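Local coordinates for protein restriction endonuclease (PDB 4F0Q) that cleaves DNA that carries methylated cytosine, acting as a tetrameric, modification-dependent restriction endonuclease, at residues A[218-226]-A[237-245]. Residues are numbered along the deposited sequence; the frame is centred on the assembly and turned at random.
Sequences GVDFRWIDD and TLRHAPESW
T237 sets its CB against CB of D226, 3.9 Å away, while its OG1, hydrogen-bonded to the carbonyl of A234, also receives a water that accepts from W223 NE1. R239, extended from CG to NE, grips the D226 carboxylate side-on: NE gives to OD2 at 3.2 Å and NH2 to OD1 at 3.3 Å. Both oxygens lie near the guanidinium plane, which stands 58° from that of the carboxylate. A second water donates to D226 OD2 and to T237 O and accepts from H240 N. The H240 imidazole lies over the R222 guanidinium, centres 3.8 Å apart and planes at 27°. A bend at chi3 brings that guanidinium against the ring, where NE hydrogen-bonds D220 OD2 and NH1 reaches the carbonyl of A17. A third water links H240 O to D220 N. Next come two CH-pi contacts on one face of W223: A241 CB sits 3.4 Å from the centroid of its five-membered ring, and P242 CD covers the six-membered ring, with P242 CG touching V219 CG1. Finally W245, in the helix for which P242 holds the N-cap position, takes the edge of W223 on its face, a T-shaped pair with planes at 67°. Within the PUA-like N-terminal region, the coil before helix 243-251 thus meets strand 218-220 and helix 222-227. The chemistry divides: an indole held by CH-pi and aromatic contacts, beside a charged cluster in which the buried D220 and D226 would probably offset the positive charge of R222 and R239, while waters join side chains, carboxylate to backbone, and backbone to backbone.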
loop_
_atom_site.group_PDB
_atom_site.type_symbol
_atom_site.label_atom_id
_atom_site.label_comp_id
_atom_site.label_asym_id
_atom_site.label_seq_id
_atom_site.Cartn_x
_atom_site.Cartn_y
_atom_site.Cartn_z
ATOM N N GLY A 218 10.339 -12.188 -28.978
ATOM C CA GLY A 218 9.872 -11.622 -30.229
ATOM C C GLY A 218 8.755 -12.446 -30.836
ATOM O O GLY A 218 8.114 -13.237 -30.144
ATOM N N VAL A 219 8.516 -12.263 -32.131
ATOM C CA VAL A 219 7.443 -12.982 -32.812
ATOM C C VAL A 219 7.881 -13.570 -34.150
ATOM O O VAL A 219 8.881 -13.150 -34.736
ATOM C CB VAL A 219 6.211 -12.077 -33.055
ATOM C CG1 VAL A 219 5.582 -11.649 -31.735
ATOM C CG2 VAL A 219 6.595 -10.868 -33.892
ATOM N N ASP A 220 7.120 -14.555 -34.618
ATOM C CA ASP A 220 7.307 -15.119 -35.945
ATOM C C ASP A 220 6.346 -14.400 -36.881
ATOM O O ASP A 220 5.147 -14.338 -36.615
ATOM C CB ASP A 220 7.007 -16.619 -35.932
ATOM C CG ASP A 220 7.516 -17.336 -37.172
ATOM O OD1 ASP A 220 7.649 -16.691 -38.234
ATOM O OD2 ASP A 220 7.783 -18.552 -37.084
ATOM N N PHE A 221 6.870 -13.855 -37.974
ATOM C CA PHE A 221 6.045 -13.082 -38.896
ATOM C C PHE A 221 5.115 -13.945 -39.743
ATOM O O PHE A 221 4.294 -13.425 -40.498
ATOM C CB PHE A 221 6.904 -12.183 -39.786
ATOM C CG PHE A 221 6.762 -10.723 -39.478
ATOM C CD1 PHE A 221 5.652 -10.016 -39.911
ATOM C CD2 PHE A 221 7.731 -10.057 -38.749
ATOM C CE1 PHE A 221 5.514 -8.671 -39.624
ATOM C CE2 PHE A 221 7.600 -8.711 -38.460
ATOM C CZ PHE A 221 6.490 -8.018 -38.896
ATOM N N ARG A 222 5.240 -15.263 -39.612
ATOM C CA ARG A 222 4.321 -16.179 -40.276
ATOM C C ARG A 222 2.936 -16.096 -39.636
ATOM O O ARG A 222 1.940 -16.503 -40.232
ATOM C CB ARG A 222 4.853 -17.612 -40.233
ATOM C CG ARG A 222 6.116 -17.818 -41.054
ATOM C CD ARG A 222 6.470 -19.289 -41.175
ATOM N NE ARG A 222 6.781 -19.888 -39.881
ATOM C CZ ARG A 222 7.131 -21.158 -39.713
ATOM N NH1 ARG A 222 7.214 -21.970 -40.758
ATOM N NH2 ARG A 222 7.396 -21.620 -38.498
ATOM N N TRP A 223 2.894 -15.567 -38.416
ATOM C CA TRP A 223 1.646 -15.259 -37.732
ATOM C C TRP A 223 0.845 -14.274 -38.578
ATOM O O TRP A 223 -0.344 -14.478 -38.849
ATOM C CB TRP A 223 1.960 -14.643 -36.365
ATOM C CG TRP A 223 0.765 -14.298 -35.525
ATOM C CD1 TRP A 223 -0.509 -14.770 -35.667
ATOM C CD2 TRP A 223 0.739 -13.401 -34.407
ATOM N NE1 TRP A 223 -1.325 -14.222 -34.705
ATOM C CE2 TRP A 223 -0.583 -13.378 -33.920
ATOM C CE3 TRP A 223 1.705 -12.616 -33.772
ATOM C CZ2 TRP A 223 -0.962 -12.603 -32.828
ATOM C CZ3 TRP A 223 1.326 -11.846 -32.688
ATOM C CH2 TRP A 223 0.005 -11.845 -32.227
ATOM N N ILE A 224 1.517 -13.208 -38.999
ATOM C CA ILE A 224 0.903 -12.186 -39.836
ATOM C C ILE A 224 0.574 -12.741 -41.217
ATOM O O ILE A 224 -0.460 -12.406 -41.795
ATOM C CB ILE A 224 1.808 -10.943 -39.957
ATOM C CG1 ILE A 224 2.081 -10.360 -38.571
ATOM C CG2 ILE A 224 1.169 -9.890 -40.845
ATOM C CD1 ILE A 224 0.820 -10.040 -37.795
ATOM N N ASP A 225 1.450 -13.599 -41.735
ATOM C CA ASP A 225 1.210 -14.266 -43.011
ATOM C C ASP A 225 -0.108 -15.025 -42.966
ATOM O O ASP A 225 -0.909 -14.951 -43.896
ATOM C CB ASP A 225 2.343 -15.238 -43.342
ATOM C CG ASP A 225 3.674 -14.543 -43.542
ATOM O OD1 ASP A 225 3.696 -13.296 -43.603
ATOM O OD2 ASP A 225 4.700 -15.248 -43.651
ATOM N N ASP A 226 -0.325 -15.750 -41.874
ATOM C CA ASP A 226 -1.561 -16.497 -41.682
ATOM C C ASP A 226 -2.750 -15.558 -41.518
ATOM O O ASP A 226 -3.811 -15.792 -42.095
ATOM C CB ASP A 226 -1.451 -17.425 -40.472
ATOM C CG ASP A 226 -0.383 -18.483 -40.647
ATOM O OD1 ASP A 226 -0.034 -18.787 -41.806
ATOM O OD2 ASP A 226 0.105 -19.011 -39.627
ATOM N N THR A 237 -5.193 -19.078 -37.683
ATOM C CA THR A 237 -4.077 -18.146 -37.810
ATOM C C THR A 237 -3.236 -18.060 -36.541
ATOM O O THR A 237 -2.447 -17.131 -36.378
ATOM C CB THR A 237 -4.571 -16.729 -38.160
ATOM O OG1 THR A 237 -5.404 -16.237 -37.102
ATOM C CG2 THR A 237 -5.363 -16.745 -39.454
ATOM N N LEU A 238 -3.402 -19.031 -35.649
ATOM C CA LEU A 238 -2.703 -19.012 -34.368
ATOM C C LEU A 238 -1.583 -20.047 -34.279
ATOM O O LEU A 238 -1.048 -20.292 -33.198
ATOM C CB LEU A 238 -3.690 -19.234 -33.219
ATOM C CG LEU A 238 -4.749 -18.160 -32.970
ATOM C CD1 LEU A 238 -5.655 -18.583 -31.828
ATOM C CD2 LEU A 238 -4.098 -16.820 -32.672
ATOM N N ARG A 239 -1.226 -20.648 -35.409
ATOM C CA ARG A 239 -0.218 -21.707 -35.406
ATOM C C ARG A 239 1.207 -21.183 -35.221
ATOM O O ARG A 239 2.083 -21.909 -34.751
ATOM C CB ARG A 239 -0.320 -22.566 -36.670
ATOM C CG ARG A 239 -0.243 -21.795 -37.974
ATOM C CD ARG A 239 -0.482 -22.719 -39.157
ATOM N NE ARG A 239 -0.453 -22.009 -40.433
ATOM C CZ ARG A 239 -0.707 -22.577 -41.607
ATOM N NH1 ARG A 239 -1.013 -23.867 -41.669
ATOM N NH2 ARG A 239 -0.658 -21.858 -42.720
ATOM N N HIS A 240 1.433 -19.925 -35.586
ATOM C CA HIS A 240 2.747 -19.310 -35.421
ATOM C C HIS A 240 2.675 -18.098 -34.499
ATOM O O HIS A 240 3.572 -17.255 -34.488
ATOM C CB HIS A 240 3.329 -18.913 -36.779
ATOM C CG HIS A 240 3.445 -20.053 -37.741
ATOM N ND1 HIS A 240 4.262 -21.139 -37.514
ATOM C CD2 HIS A 240 2.846 -20.277 -38.935
ATOM C CE1 HIS A 240 4.161 -21.984 -38.525
ATOM N NE2 HIS A 240 3.308 -21.483 -39.401
ATOM N N ALA A 241 1.597 -18.023 -33.724
ATOM C CA ALA A 241 1.386 -16.923 -32.793
ATOM C C ALA A 241 2.004 -17.244 -31.435
ATOM O O ALA A 241 2.160 -18.413 -31.086
ATOM C CB ALA A 241 -0.105 -16.644 -32.650
ATOM N N PRO A 242 2.376 -16.203 -30.669
ATOM C CA PRO A 242 2.902 -16.402 -29.315
ATOM C C PRO A 242 1.886 -17.094 -28.410
ATOM O O PRO A 242 0.682 -16.916 -28.596
ATOM C CB PRO A 242 3.145 -14.973 -28.824
ATOM C CG PRO A 242 3.349 -14.179 -30.064
ATOM C CD PRO A 242 2.433 -14.788 -31.079
ATOM N N GLU A 243 2.371 -17.872 -27.448
ATOM C CA GLU A 243 1.498 -18.573 -26.512
ATOM C C GLU A 243 0.674 -17.596 -25.677
ATOM O O GLU A 243 -0.464 -17.888 -25.309
ATOM C CB GLU A 243 2.317 -19.482 -25.592
ATOM C CG GLU A 243 3.022 -20.631 -26.300
ATOM C CD GLU A 243 2.092 -21.790 -26.624
ATOM O OE1 GLU A 243 0.870 -21.665 -26.395
ATOM O OE2 GLU A 243 2.588 -22.830 -27.106
ATOM N N SER A 244 1.258 -16.439 -25.384
ATOM C CA SER A 244 0.590 -15.412 -24.591
ATOM C C SER A 244 -0.642 -14.867 -25.307
ATOM O O SER A 244 -1.680 -14.627 -24.686
ATOM C CB SER A 244 1.559 -14.270 -24.272
ATOM O OG SER A 244 2.080 -13.697 -25.460
ATOM N N TRP A 245 -0.522 -14.679 -26.618
ATOM C CA TRP A 245 -1.628 -14.163 -27.413
ATOM C C TRP A 245 -2.739 -15.200 -27.528
ATOM O O TRP A 245 -3.917 -14.857 -27.561
ATOM C CB TRP A 245 -1.156 -13.739 -28.805
ATOM C CG TRP A 245 -2.178 -12.934 -29.542
ATOM C CD1 TRP A 245 -3.201 -13.411 -30.309
ATOM C CD2 TRP A 245 -2.284 -11.507 -29.575
ATOM N NE1 TRP A 245 -3.935 -12.368 -30.821
ATOM C CE2 TRP A 245 -3.391 -11.188 -30.385
ATOM C CE3 TRP A 245 -1.547 -10.466 -29.001
ATOM C CZ2 TRP A 245 -3.781 -9.874 -30.634
ATOM C CZ3 TRP A 245 -1.933 -9.163 -29.251
ATOM C CH2 TRP A 245 -3.042 -8.878 -30.057
HETATM O O HOH W 1 5.041 -15.627 -32.905
HETATM O O HOH W 2 -4.309 -14.555 -35.023
HETATM O O HOH W 3 0.038 -18.132 -37.209
#